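Local coordinates for protein putative platelet activating factor (Streptococcus pneumoniae, PDB 2HSJ) that is of unknown function but belongs to the GDSL-like lipase/acylhydrolase family and probably hydrolyses ester bonds, as SGNH hydrolases do, at residues D[96-101]-D[146-151]; D[129-134]-D[155-160]; D[135-140]-D[183-188]. All blocks are in the same frame, centred on the assembly; numbering follows the deposited sequence.

Overall arrangement
The three contacts adjoin one another where the chain leaves strand 126-130, and their segments alternate along the sequence. Interaction 2 is the buried middle, where 129-134 meets helix 150-164. Interaction 1, about 12 Å away centre to centre, sits near the start of that helix; its I98 and D97 pack on W156. Interaction 3 continues from P134, its centre about 14 Å and 17 Å from those of interactions 1 and 2. N150 joins interactions 1 and 3 by bonding to V135 and E137. N96 in interaction 1 and G194 beside interaction 3 match SGNH blocks that usually line the active site. The L129 side chain lies about 9 Å from a bound magnesium.

Interaction 1 (D[96-101]-D[146-151]); sequences NDIGKD and YIRSNE
The guanidinium of R148 lies with one face on G99, whose CA is 3.9 Å from CZ and sits over the centre of the group. Along its edge NH2 of R148 reaches OD1 of N96, 3.0 Å away. That bond is bent, 142° at the hydrogen, but OD1 lies close to the guanidinium plane and NH2 in the carbonyl plane of the amide, although the two flat groups stand almost perpendicular, 89° apart. The Y146 ring carries CG2 of I147 over the centre of one face, while at its edge it meets the carbonyl oxygen of G99, 3.5 Å from CD2.

R148 runs extended from CG to NE, which carries its head along the end of helix 95-99. On the way CG of R148 brushes CG2 of I98 at 4.0 Å. Its other nitrogens are also used: NH1 bonds to V145 O and NE, weakly, to T95 O, so the group is fixed in rotation as well as in position. I147, the residue before R148, comes in at the same helix end. With CG1 between the backbone N and the carbonyl carbon (chi1 66°), CD1 of I147 sits 3.6 Å from G99 O and 3.7 Å from I98 O. The positive guanidinium lies at the C-terminal end of this short helix, where it may ease the partial negative charge of the carbonyls.

ND2 of N96 bonds to Y68 O, and its side chain touches D42. The helix itself closes in a Schellman motif with D101 as C-prime residue. N96 and D97 belong to the GTND sequence, which matches the GxND block of SGNH hydrolases; there the asparagine typically helps form the oxyanion hole.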
ATOM      1  N   ASN D  96       1.239 -28.771  17.233  1.00 11.51           N
ATOM      2  CA  ASN D  96       2.182 -28.872  18.337  1.00 11.77           C
ATOM      3  C   ASN D  96       1.484 -29.181  19.643  1.00 12.12           C
ATOM      4  O   ASN D  96       2.076 -29.832  20.520  1.00 13.89           O
ATOM      5  CB  ASN D  96       3.087 -27.648  18.412  1.00 11.23           C
ATOM      6  CG  ASN D  96       3.933 -27.505  17.164  1.00 13.98           C
ATOM      7  OD1 ASN D  96       4.344 -28.499  16.564  1.00 14.58           O
ATOM      8  ND2 ASN D  96       4.137 -26.273  16.719  1.00 14.63           N
ATOM      9  N   ASP D  97       0.214 -28.800  19.755  1.00 11.90           N
ATOM     10  CA  ASP D  97      -0.601 -29.261  20.883  1.00 12.55           C
ATOM     11  C   ASP D  97      -0.729 -30.787  20.810  1.00 12.31           C
ATOM     12  O   ASP D  97      -0.540 -31.475  21.801  1.00 12.36           O
ATOM     13  CB  ASP D  97      -1.993 -28.623  20.832  1.00 12.72           C
ATOM     14  CG  ASP D  97      -1.969 -27.128  21.062  1.00 13.57           C
ATOM     15  OD1 ASP D  97      -2.442 -26.688  22.148  1.00 14.33           O
ATOM     16  OD2 ASP D  97      -1.497 -26.398  20.151  1.00 13.33           O
ATOM     17  N   ILE D  98      -1.028 -31.316  19.623  1.00 11.82           N
ATOM     18  CA  ILE D  98      -1.077 -32.770  19.439  1.00 12.18           C
ATOM     19  C   ILE D  98       0.286 -33.412  19.767  1.00 12.21           C
ATOM     20  O   ILE D  98       0.353 -34.420  20.468  1.00 12.13           O
ATOM     21  CB  ILE D  98      -1.542 -33.151  18.014  1.00 12.35           C
ATOM     22  CG1 ILE D  98      -3.006 -32.737  17.815  1.00 12.72           C
ATOM     23  CG2 ILE D  98      -1.316 -34.693  17.786  1.00 12.82           C
ATOM     24  CD1 ILE D  98      -3.502 -32.952  16.398  1.00 12.83           C
ATOM     25  N   GLY D  99       1.365 -32.820  19.272  1.00 12.07           N
ATOM     26  CA  GLY D  99       2.711 -33.386  19.499  1.00 12.48           C
ATOM     27  C   GLY D  99       3.171 -33.359  20.957  1.00 13.09           C
ATOM     28  O   GLY D  99       4.110 -34.104  21.333  1.00 14.64           O
ATOM     29  N   LYS D 100       2.527 -32.517  21.777  1.00 13.24           N
ATOM     30  CA  LYS D 100       2.793 -32.408  23.222  1.00 15.15           C
ATOM     31  C   LYS D 100       1.706 -33.050  24.079  1.00 15.31           C
ATOM     32  O   LYS D 100       1.725 -32.923  25.319  1.00 15.82           O
ATOM     33  CB  LYS D 100       2.927 -30.937  23.621  1.00 15.56           C
ATOM     34  CG  LYS D 100       4.213 -30.281  23.173  1.00 17.02           C
ATOM     35  CD  LYS D 100       5.385 -30.732  24.004  1.00 21.09           C
ATOM     36  CE  LYS D 100       6.692 -30.173  23.464  1.00 24.39           C
ATOM     37  NZ  LYS D 100       7.833 -30.746  24.257  1.00 27.81           N
ATOM     38  N   ASP D 101       0.767 -33.737  23.434  1.00 15.58           N
ATOM     39  CA  ASP D 101      -0.321 -34.443  24.133  1.00 16.28           C
ATOM     40  C   ASP D 101      -1.212 -33.524  25.002  1.00 16.23           C
ATOM     41  O   ASP D 101      -1.744 -33.938  26.039  1.00 16.20           O
ATOM     42  CB  ASP D 101       0.236 -35.628  24.946  1.00 17.35           C
ATOM     43  CG  ASP D 101      -0.701 -36.817  24.964  1.00 19.17           C
ATOM     44  OD1 ASP D 101      -1.618 -36.909  24.112  1.00 23.26           O
ATOM     45  OD2 ASP D 101      -0.524 -37.674  25.856  1.00 23.07           O
ATOM     46  N   TYR D 146       6.751 -37.697  15.304  1.00 13.88           N
ATOM     47  CA  TYR D 146       6.610 -38.019  16.720  1.00 13.67           C
ATOM     48  C   TYR D 146       5.233 -38.641  16.980  1.00 13.65           C
ATOM     49  O   TYR D 146       4.775 -39.503  16.215  1.00 14.10           O
ATOM     50  CB  TYR D 146       6.877 -36.757  17.559  1.00 14.16           C
ATOM     51  CG  TYR D 146       7.110 -37.014  19.025  1.00 13.56           C
ATOM     52  CD1 TYR D 146       7.967 -38.022  19.442  1.00 13.08           C
ATOM     53  CD2 TYR D 146       6.494 -36.218  19.986  1.00 13.91           C
ATOM     54  CE1 TYR D 146       8.177 -38.269  20.811  1.00 12.45           C
ATOM     55  CE2 TYR D 146       6.693 -36.444  21.340  1.00 11.09           C
ATOM     56  CZ  TYR D 146       7.538 -37.468  21.746  1.00 13.25           C
ATOM     57  OH  TYR D 146       7.736 -37.685  23.089  1.00 15.21           O
ATOM     58  N   ILE D 147       4.556 -38.240  18.039  1.00 12.95           N
ATOM     59  CA  ILE D 147       3.297 -38.904  18.392  1.00 13.56           C
ATOM     60  C   ILE D 147       2.062 -38.434  17.579  1.00 13.99           C
ATOM     61  O   ILE D 147       0.943 -38.882  17.823  1.00 13.36           O
ATOM     62  CB  ILE D 147       3.008 -38.807  19.914  1.00 13.16           C
ATOM     63  CG1 ILE D 147       2.758 -37.345  20.324  1.00 13.42           C
ATOM     64  CG2 ILE D 147       4.145 -39.478  20.731  1.00 13.98           C
ATOM     65  CD1 ILE D 147       2.324 -37.188  21.811  1.00 14.06           C
ATOM     66  N   ARG D 148       2.259 -37.530  16.626  1.00 13.57           N
ATOM     67  CA  ARG D 148       1.144 -37.117  15.778  1.00 13.45           C
ATOM     68  C   ARG D 148       0.715 -38.286  14.899  1.00 13.80           C
ATOM     69  O   ARG D 148       1.545 -39.119  14.491  1.00 13.84           O
ATOM     70  CB  ARG D 148       1.574 -35.958  14.889  1.00 13.16           C
ATOM     71  CG  ARG D 148       2.035 -34.729  15.628  1.00 12.93           C
ATOM     72  CD  ARG D 148       2.654 -33.727  14.640  1.00 13.12           C
ATOM     73  NE  ARG D 148       3.190 -32.560  15.337  1.00 14.58           N
ATOM     74  CZ  ARG D 148       4.318 -32.563  16.037  1.00 15.55           C
ATOM     75  NH1 ARG D 148       5.049 -33.677  16.166  1.00 12.20           N
ATOM     76  NH2 ARG D 148       4.725 -31.457  16.631  1.00 13.53           N
ATOM     77  N   SER D 149      -0.585 -38.347  14.606  1.00 13.31           N
ATOM     78  CA  SER D 149      -1.122 -39.326  13.650  1.00 12.92           C
ATOM     79  C   SER D 149      -2.240 -38.645  12.912  1.00 12.21           C
ATOM     80  O   SER D 149      -2.823 -37.686  13.422  1.00 13.41           O
ATOM     81  CB  SER D 149      -1.661 -40.569  14.351  1.00 12.30           C
ATOM     82  OG  SER D 149      -2.891 -40.307  15.004  1.00 12.94           O
ATOM     83  N   ASN D 150      -2.529 -39.124  11.704  1.00 11.93           N
ATOM     84  CA  ASN D 150      -3.593 -38.529  10.919  1.00 11.65           C
ATOM     85  C   ASN D 150      -4.980 -38.808  11.489  1.00 12.63           C
ATOM     86  O   ASN D 150      -5.901 -38.020  11.262  1.00 13.07           O
ATOM     87  CB  ASN D 150      -3.458 -38.916   9.440  1.00 12.24           C
ATOM     88  CG  ASN D 150      -2.244 -38.267   8.784  1.00 11.38           C
ATOM     89  OD1 ASN D 150      -2.090 -37.043   8.847  1.00 11.95           O
ATOM     90  ND2 ASN D 150      -1.361 -39.085   8.183  1.00 12.73           N
ATOM     91  N   GLU D 151      -5.126 -39.892  12.254  1.00 12.83           N
ATOM     92  CA  GLU D 151      -6.408 -40.140  12.945  1.00 14.21           C
ATOM     93  C   GLU D 151      -6.654 -39.092  14.038  1.00 13.87           C
ATOM     94  O   GLU D 151      -7.768 -38.571  14.149  1.00 13.16           O
ATOM     95  CB  GLU D 151      -6.497 -41.561  13.506  1.00 15.38           C
ATOM     96  CG  GLU D 151      -6.147 -42.658  12.488  1.00 19.58           C
ATOM     97  CD  GLU D 151      -4.669 -43.061  12.551  1.00 23.47           C
ATOM     98  OE1 GLU D 151      -4.410 -44.100  13.194  1.00 27.20           O
ATOM     99  OE2 GLU D 151      -3.768 -42.356  11.997  1.00 23.87           O
TER

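Interaction 2 (D[129-134]-D[155-160]); sequences LLSILP and NWNQAY
Y160 and N157 hold helix 150-164 against 129-134, the first half of a beta-alpha-beta crossover: strand 126-130 leads through this helix to the neighbouring parallel strand 170-173, within the alpha/beta sheet of the SGNH hydrolase fold. Starting at CB, Y160 first meets CD2 of L129 at 4.0 Å. Moving out along the ring, CD2 has CG of L129 close by, and the carbonyl oxygen of L130 comes to the ring edge, near its plane, 3.7 Å from CD2 of Y160. CE2 of Y160 then packs on CG1 of I132, 3.8 Å away, and CZ on CD1 of the same residue. At the tip OH of Y160 lies 3.5 Å from I132 CD1 and spends its polarity on a hydrogen bond to I93 O, so this buried hydroxyl is satisfied. The side chains of L129 and I132 both cross Y160 at about a right angle, and CD1 of I132 also touches CB of W156.

One turn before Y160, N157 does a different job. Its CG lies anti to the carbonyl carbon (chi1 -73°), which turns the amide toward the chain just past the end of strand 126-130. There it pairs with both polar backbone atoms of I132, one accepted and one donated. S131, whose CB rests 3.6 Å from ND2 of N157, has its own OG occupied by V175 N and F176 N, tying the exit of the strand to the start of helix 176-179. W156 and Y160 also touch helix 104-121, through V104 and A107 and through L111.

The two hydrogen bonds of the N157 amide differ: I132 N reaches OD1 of N157 at 2.8 Å but tilted 25° from the carbonyl plane, whereas ND2 of N157 meets I132 O at 3.0 Å on a lone pair, nearly straight at 172°.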
ATOM      1  N   LEU D 129     -10.263 -20.486  10.145  1.00 10.93           N
ATOM      2  CA  LEU D 129      -9.604 -21.459  11.022  1.00 10.61           C
ATOM      3  C   LEU D 129      -9.248 -22.689  10.179  1.00 10.77           C
ATOM      4  O   LEU D 129     -10.132 -23.467   9.767  1.00 11.46           O
ATOM      5  CB  LEU D 129     -10.539 -21.848  12.178  1.00 11.09           C
ATOM      6  CG  LEU D 129     -10.073 -22.915  13.182  1.00 11.01           C
ATOM      7  CD1 LEU D 129      -8.771 -22.479  13.923  1.00 13.70           C
ATOM      8  CD2 LEU D 129     -11.219 -23.212  14.169  1.00 11.56           C
ATOM      9  N   LEU D 130      -7.954 -22.845   9.917  1.00 10.54           N
ATOM     10  CA  LEU D 130      -7.530 -23.900   9.015  1.00 10.76           C
ATOM     11  C   LEU D 130      -7.584 -25.244   9.709  1.00 11.10           C
ATOM     12  O   LEU D 130      -7.252 -25.367  10.889  1.00 12.24           O
ATOM     13  CB  LEU D 130      -6.098 -23.650   8.504  1.00 11.25           C
ATOM     14  CG  LEU D 130      -6.040 -22.780   7.248  1.00 14.17           C
ATOM     15  CD1 LEU D 130      -6.636 -21.366   7.428  1.00 16.73           C
ATOM     16  CD2 LEU D 130      -4.568 -22.727   6.823  1.00 17.22           C
ATOM     17  N   SER D 131      -7.922 -26.277   8.949  1.00 11.13           N
ATOM     18  CA  SER D 131      -7.682 -27.625   9.433  1.00 11.98           C
ATOM     19  C   SER D 131      -6.193 -27.790   9.756  1.00 10.97           C
ATOM     20  O   SER D 131      -5.341 -27.346   8.985  1.00 12.25           O
ATOM     21  CB  SER D 131      -8.081 -28.610   8.337  1.00 12.68           C
ATOM     22  OG  SER D 131      -7.304 -28.386   7.184  1.00 14.46           O
ATOM     23  N   ILE D 132      -5.875 -28.465  10.859  1.00 11.22           N
ATOM     24  CA  ILE D 132      -4.507 -28.933  11.080  1.00 11.60           C
ATOM     25  C   ILE D 132      -4.095 -29.824   9.903  1.00 11.22           C
ATOM     26  O   ILE D 132      -4.859 -30.665   9.432  1.00 11.41           O
ATOM     27  CB  ILE D 132      -4.421 -29.707  12.413  1.00 10.65           C
ATOM     28  CG1 ILE D 132      -4.843 -28.801  13.580  1.00 12.41           C
ATOM     29  CG2 ILE D 132      -3.040 -30.344  12.596  1.00 12.27           C
ATOM     30  CD1 ILE D 132      -5.089 -29.545  14.907  1.00 12.36           C
ATOM     31  N   LEU D 133      -2.865 -29.642   9.423  1.00 11.61           N
ATOM     32  CA  LEU D 133      -2.444 -30.350   8.222  1.00 11.13           C
ATOM     33  C   LEU D 133      -2.083 -31.810   8.524  1.00 11.27           C
ATOM     34  O   LEU D 133      -1.738 -32.140   9.663  1.00 10.43           O
ATOM     35  CB  LEU D 133      -1.252 -29.641   7.577  1.00 11.45           C
ATOM     36  CG  LEU D 133      -1.359 -28.130   7.390  1.00 13.63           C
ATOM     37  CD1 LEU D 133      -0.164 -27.617   6.587  1.00 14.33           C
ATOM     38  CD2 LEU D 133      -2.631 -27.793   6.689  1.00 14.11           C
ATOM     39  N   PRO D 134      -2.125 -32.693   7.504  1.00 11.18           N
ATOM     40  CA  PRO D 134      -1.713 -34.099   7.700  1.00 11.67           C
ATOM     41  C   PRO D 134      -0.200 -34.207   7.896  1.00 11.06           C
ATOM     42  O   PRO D 134       0.558 -33.282   7.547  1.00 11.93           O
ATOM     43  CB  PRO D 134      -2.113 -34.794   6.391  1.00 12.05           C
ATOM     44  CG  PRO D 134      -2.127 -33.658   5.373  1.00 11.99           C
ATOM     45  CD  PRO D 134      -2.498 -32.395   6.105  1.00 12.05           C
ATOM     46  N   ASN D 155      -9.540 -36.134  14.021  1.00 12.93           N
ATOM     47  CA  ASN D 155     -10.431 -35.928  15.174  1.00 13.70           C
ATOM     48  C   ASN D 155     -10.403 -34.481  15.680  1.00 13.46           C
ATOM     49  O   ASN D 155     -11.447 -33.898  16.007  1.00 13.79           O
ATOM     50  CB  ASN D 155     -10.112 -36.913  16.302  1.00 14.30           C
ATOM     51  CG  ASN D 155     -10.505 -38.331  15.945  1.00 16.63           C
ATOM     52  OD1 ASN D 155     -11.379 -38.547  15.103  1.00 20.85           O
ATOM     53  ND2 ASN D 155      -9.871 -39.309  16.587  1.00 18.92           N
ATOM     54  N   TRP D 156      -9.214 -33.885  15.729  1.00 12.12           N
ATOM     55  CA  TRP D 156      -9.130 -32.486  16.113  1.00 12.05           C
ATOM     56  C   TRP D 156      -9.828 -31.610  15.096  1.00 11.63           C
ATOM     57  O   TRP D 156     -10.517 -30.666  15.476  1.00 11.21           O
ATOM     58  CB  TRP D 156      -7.683 -32.055  16.310  1.00 12.47           C
ATOM     59  CG  TRP D 156      -7.157 -32.548  17.634  1.00 11.61           C
ATOM     60  CD1 TRP D 156      -7.306 -33.819  18.176  1.00 13.89           C
ATOM     61  CD2 TRP D 156      -6.404 -31.791  18.593  1.00 12.10           C
ATOM     62  NE1 TRP D 156      -6.683 -33.877  19.409  1.00 14.30           N
ATOM     63  CE2 TRP D 156      -6.109 -32.662  19.681  1.00 14.47           C
ATOM     64  CE3 TRP D 156      -5.919 -30.472  18.629  1.00 13.51           C
ATOM     65  CZ2 TRP D 156      -5.382 -32.238  20.802  1.00 14.09           C
ATOM     66  CZ3 TRP D 156      -5.185 -30.053  19.734  1.00 13.31           C
ATOM     67  CH2 TRP D 156      -4.914 -30.942  20.807  1.00 12.64           C
ATOM     68  N   ASN D 157      -9.678 -31.940  13.816  1.00 10.90           N
ATOM     69  CA  ASN D 157     -10.279 -31.134  12.759  1.00 10.76           C
ATOM     70  C   ASN D 157     -11.790 -31.153  12.819  1.00 11.45           C
ATOM     71  O   ASN D 157     -12.439 -30.148  12.501  1.00 11.83           O
ATOM     72  CB  ASN D 157      -9.742 -31.537  11.387  1.00 11.04           C
ATOM     73  CG  ASN D 157      -8.306 -31.069  11.188  1.00 10.34           C
ATOM     74  OD1 ASN D 157      -7.864 -30.141  11.873  1.00 12.91           O
ATOM     75  ND2 ASN D 157      -7.594 -31.677  10.229  1.00 12.34           N
ATOM     76  N   GLN D 158     -12.354 -32.273  13.271  1.00 11.60           N
ATOM     77  CA  GLN D 158     -13.810 -32.360  13.449  1.00 13.44           C
ATOM     78  C   GLN D 158     -14.241 -31.392  14.543  1.00 11.86           C
ATOM     79  O   GLN D 158     -15.251 -30.687  14.398  1.00 12.71           O
ATOM     80  CB  GLN D 158     -14.261 -33.803  13.755  1.00 13.30           C
ATOM     81  CG  GLN D 158     -15.746 -34.058  13.553  1.00 17.38           C
ATOM     82  CD  GLN D 158     -16.075 -35.550  13.501  1.00 18.62           C
ATOM     83  OE1 GLN D 158     -15.195 -36.385  13.224  1.00 28.16           O
ATOM     84  NE2 GLN D 158     -17.332 -35.893  13.773  1.00 26.24           N
ATOM     85  N   ALA D 159     -13.461 -31.347  15.630  1.00 10.62           N
ATOM     86  CA  ALA D 159     -13.701 -30.391  16.715  1.00 10.44           C
ATOM     87  C   ALA D 159     -13.546 -28.911  16.286  1.00 10.45           C
ATOM     88  O   ALA D 159     -14.347 -28.066  16.667  1.00 11.24           O
ATOM     89  CB  ALA D 159     -12.827 -30.713  17.907  1.00 11.22           C
ATOM     90  N   TYR D 160     -12.510 -28.612  15.509  1.00 10.01           N
ATOM     91  CA  TYR D 160     -12.338 -27.257  14.985  1.00 10.40           C
ATOM     92  C   TYR D 160     -13.546 -26.856  14.141  1.00 11.06           C
ATOM     93  O   TYR D 160     -14.012 -25.715  14.217  1.00 11.11           O
ATOM     94  CB  TYR D 160     -11.093 -27.196  14.086  1.00 10.97           C
ATOM     95  CG  TYR D 160      -9.744 -27.054  14.808  1.00 11.44           C
ATOM     96  CD1 TYR D 160      -9.536 -27.570  16.098  1.00 13.11           C
ATOM     97  CD2 TYR D 160      -8.674 -26.420  14.176  1.00 10.98           C
ATOM     98  CE1 TYR D 160      -8.284 -27.453  16.741  1.00 12.55           C
ATOM     99  CE2 TYR D 160      -7.436 -26.287  14.806  1.00 11.00           C
ATOM    100  CZ  TYR D 160      -7.248 -26.807  16.087  1.00 11.79           C
ATOM    101  OH  TYR D 160      -6.031 -26.669  16.704  1.00 12.95           O
TER

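Interaction 3 (D[135-140]-D[183-188]); sequences VNEREE and AGQLKK
N136 and Q185 reach across in opposite senses, each side chain bonding to the other segment's backbone. ND2 of N136 gives a hydrogen to L186 O at 2.8 Å, arriving almost in line with the C=O bond. OE1 of Q185 accepts from E137 N, also 2.8 Å, with the donor above the carbonyl plane. Between them runs a plain backbone bond, L186 N to V135 O, 2.9 Å.

Q185 is bent at chi2 (-66°), folding its amide back over E137; OE1 comes within 3.0 Å of E137 CB, and NE2 makes a weak, long bond to E137 OE1. Toward the exposed end of the contact, K188 lays CD near NE of R138 and CE 3.4 Å from OE2 of E140. NZ of K188 stays 4.6 Å from OE2 of E140, beyond a salt bridge, though the negative charge probably still attracts it.

One shell further out, these groups are held by their own segments. N136, with CG anti to the backbone N (chi1 -171°), also accepts R138 N on OD1 and so closes an Asx turn; its amide is thereby gripped at both ends. R138 seizes E140 side-on, NE and NH2 both meeting the single atom OE2, NE at 2.9 Å. Farther still, N150 bonds to V135 O through ND2 and to E137 OE2 through its backbone N, while D181 OD1 holds Q185 N.

The two loops thus pair irregularly at the C-terminal end of the sheet, beyond strand 126-130. N136 also pairs through its backbone with G194 of the sequence DGLH, which corresponds to the block of SGNH hydrolases that usually carries the aspartate and histidine of the catalytic triad.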
ATOM      1  N   VAL D 135       0.211 -35.338   8.452  1.00 11.14           N
ATOM      2  CA  VAL D 135       1.599 -35.716   8.538  1.00 10.76           C
ATOM      3  C   VAL D 135       1.834 -36.921   7.640  1.00 11.10           C
ATOM      4  O   VAL D 135       0.885 -37.579   7.184  1.00 11.32           O
ATOM      5  CB  VAL D 135       1.999 -36.042   9.992  1.00 11.15           C
ATOM      6  CG1 VAL D 135       1.904 -34.788  10.829  1.00 10.86           C
ATOM      7  CG2 VAL D 135       1.137 -37.191  10.573  1.00 11.46           C
ATOM      8  N   ASN D 136       3.107 -37.220   7.402  1.00 10.99           N
ATOM      9  CA  ASN D 136       3.476 -38.429   6.680  1.00 12.96           C
ATOM     10  C   ASN D 136       3.966 -39.437   7.693  1.00 13.82           C
ATOM     11  O   ASN D 136       4.889 -39.160   8.464  1.00 13.84           O
ATOM     12  CB  ASN D 136       4.506 -38.128   5.590  1.00 12.62           C
ATOM     13  CG  ASN D 136       4.738 -39.323   4.674  1.00 13.78           C
ATOM     14  OD1 ASN D 136       5.230 -40.348   5.113  1.00 15.85           O
ATOM     15  ND2 ASN D 136       4.355 -39.197   3.399  1.00 13.57           N
ATOM     16  N   GLU D 137       3.326 -40.611   7.685  1.00 15.42           N
ATOM     17  CA  GLU D 137       3.554 -41.618   8.720  1.00 17.67           C
ATOM     18  C   GLU D 137       4.649 -42.632   8.346  1.00 17.74           C
ATOM     19  O   GLU D 137       4.871 -43.596   9.082  1.00 18.22           O
ATOM     20  CB  GLU D 137       2.225 -42.306   9.111  1.00 17.86           C
ATOM     21  CG  GLU D 137       1.266 -41.381   9.894  1.00 19.79           C
ATOM     22  CD  GLU D 137      -0.091 -42.023  10.217  1.00 20.05           C
ATOM     23  OE1 GLU D 137      -0.308 -43.189   9.823  1.00 25.64           O
ATOM     24  OE2 GLU D 137      -0.933 -41.373  10.888  1.00 20.91           O
ATOM     25  N   ARG D 138       5.353 -42.410   7.231  1.00 17.68           N
ATOM     26  CA  ARG D 138       6.451 -43.315   6.823  1.00 18.66           C
ATOM     27  C   ARG D 138       7.507 -43.346   7.919  1.00 18.05           C
ATOM     28  O   ARG D 138       7.752 -42.338   8.581  1.00 18.07           O
ATOM     29  CB  ARG D 138       7.088 -42.884   5.495  1.00 18.63           C
ATOM     30  CG  ARG D 138       6.262 -43.225   4.242  1.00 20.70           C
ATOM     31  CD  ARG D 138       6.859 -42.591   2.967  1.00 21.90           C
ATOM     32  NE  ARG D 138       8.224 -43.045   2.673  1.00 26.49           N
ATOM     33  CZ  ARG D 138       8.535 -44.161   2.014  1.00 27.48           C
ATOM     34  NH1 ARG D 138       7.584 -44.975   1.566  1.00 27.32           N
ATOM     35  NH2 ARG D 138       9.813 -44.467   1.812  1.00 29.02           N
ATOM     36  N   GLU D 139       8.130 -44.510   8.111  1.00 17.88           N
ATOM     37  CA  GLU D 139       9.129 -44.677   9.165  1.00 18.56           C
ATOM     38  C   GLU D 139      10.259 -43.622   9.143  1.00 17.82           C
ATOM     39  O   GLU D 139      10.713 -43.158  10.196  1.00 16.34           O
ATOM     40  CB  GLU D 139       9.722 -46.095   9.117  1.00 18.43           C
ATOM     41  CG  GLU D 139      10.525 -46.456  10.362  1.00 21.29           C
ATOM     42  CD  GLU D 139      11.416 -47.693  10.194  1.00 21.39           C
ATOM     43  OE1 GLU D 139      11.182 -48.528   9.276  1.00 25.75           O
ATOM     44  OE2 GLU D 139      12.360 -47.838  11.007  1.00 24.85           O
ATOM     45  N   GLU D 140      10.688 -43.229   7.942  1.00 18.13           N
ATOM     46  CA  GLU D 140      11.796 -42.278   7.786  1.00 19.07           C
ATOM     47  C   GLU D 140      11.534 -40.892   8.383  1.00 18.47           C
ATOM     48  O   GLU D 140      12.470 -40.123   8.583  1.00 19.30           O
ATOM     49  CB  GLU D 140      12.170 -42.129   6.311  1.00 19.09           C
ATOM     50  CG  GLU D 140      11.063 -41.555   5.431  1.00 21.40           C
ATOM     51  CD  GLU D 140      11.516 -41.318   4.000  1.00 21.65           C
ATOM     52  OE1 GLU D 140      12.625 -40.771   3.810  1.00 25.56           O
ATOM     53  OE2 GLU D 140      10.758 -41.679   3.076  1.00 26.28           O
ATOM     54  N   ALA D 183      -3.322 -42.511   0.282  1.00 17.87           N
ATOM     55  CA  ALA D 183      -3.263 -43.281   1.532  1.00 17.76           C
ATOM     56  C   ALA D 183      -3.602 -42.414   2.749  1.00 18.30           C
ATOM     57  O   ALA D 183      -3.545 -42.881   3.892  1.00 19.12           O
ATOM     58  CB  ALA D 183      -1.897 -43.903   1.707  1.00 17.92           C
ATOM     59  N   GLY D 184      -3.938 -41.158   2.499  1.00 17.54           N
ATOM     60  CA  GLY D 184      -4.362 -40.254   3.556  1.00 17.99           C
ATOM     61  C   GLY D 184      -3.188 -39.687   4.335  1.00 18.17           C
ATOM     62  O   GLY D 184      -3.371 -39.176   5.456  1.00 19.30           O
ATOM     63  N   GLN D 185      -1.992 -39.787   3.755  1.00 16.92           N
ATOM     64  CA  GLN D 185      -0.775 -39.213   4.338  1.00 16.53           C
ATOM     65  C   GLN D 185      -0.417 -37.889   3.657  1.00 14.95           C
ATOM     66  O   GLN D 185      -0.682 -37.698   2.472  1.00 14.77           O
ATOM     67  CB  GLN D 185       0.417 -40.165   4.151  1.00 16.83           C
ATOM     68  CG  GLN D 185       0.203 -41.606   4.616  1.00 21.18           C
ATOM     69  CD  GLN D 185       0.030 -41.714   6.124  1.00 24.70           C
ATOM     70  OE1 GLN D 185       0.693 -41.008   6.889  1.00 25.03           O
ATOM     71  NE2 GLN D 185      -0.865 -42.607   6.561  1.00 27.44           N
ATOM     72  N   LEU D 186       0.239 -36.989   4.383  1.00 14.18           N
ATOM     73  CA  LEU D 186       0.830 -35.829   3.738  1.00 13.30           C
ATOM     74  C   LEU D 186       1.720 -36.319   2.582  1.00 13.57           C
ATOM     75  O   LEU D 186       2.632 -37.116   2.805  1.00 13.23           O
ATOM     76  CB  LEU D 186       1.690 -35.061   4.736  1.00 13.06           C
ATOM     77  CG  LEU D 186       2.469 -33.845   4.254  1.00 12.23           C
ATOM     78  CD1 LEU D 186       1.527 -32.793   3.726  1.00 11.92           C
ATOM     79  CD2 LEU D 186       3.243 -33.308   5.443  1.00 11.51           C
ATOM     80  N   LYS D 187       1.456 -35.838   1.360  1.00 13.60           N
ATOM     81  CA  LYS D 187       2.187 -36.320   0.169  1.00 14.99           C
ATOM     82  C   LYS D 187       3.684 -36.188   0.352  1.00 14.17           C
ATOM     83  O   LYS D 187       4.166 -35.144   0.833  1.00 13.82           O
ATOM     84  CB  LYS D 187       1.768 -35.569  -1.114  1.00 15.45           C
ATOM     85  CG  LYS D 187       0.339 -35.811  -1.565  1.00 19.25           C
ATOM     86  CD  LYS D 187      -0.052 -35.076  -2.861  1.00 19.76           C
ATOM     87  CE  LYS D 187       1.014 -35.191  -3.945  1.00 23.83           C
ATOM     88  NZ  LYS D 187       0.537 -34.710  -5.312  1.00 25.84           N
ATOM     89  N   LYS D 188       4.425 -37.216  -0.058  1.00 13.88           N
ATOM     90  CA  LYS D 188       5.872 -37.155   0.067  1.00 13.38           C
ATOM     91  C   LYS D 188       6.436 -35.875  -0.573  1.00 13.09           C
ATOM     92  O   LYS D 188       7.286 -35.195   0.019  1.00 13.55           O
ATOM     93  CB  LYS D 188       6.535 -38.423  -0.507  1.00 13.59           C
ATOM     94  CG  LYS D 188       8.007 -38.545  -0.123  1.00 17.12           C
ATOM     95  CD  LYS D 188       8.420 -39.988   0.113  1.00 23.52           C
ATOM     96  CE  LYS D 188       9.918 -40.112   0.203  1.00 26.36           C
ATOM     97  NZ  LYS D 188      10.510 -40.065  -1.171  1.00 29.97           N
TER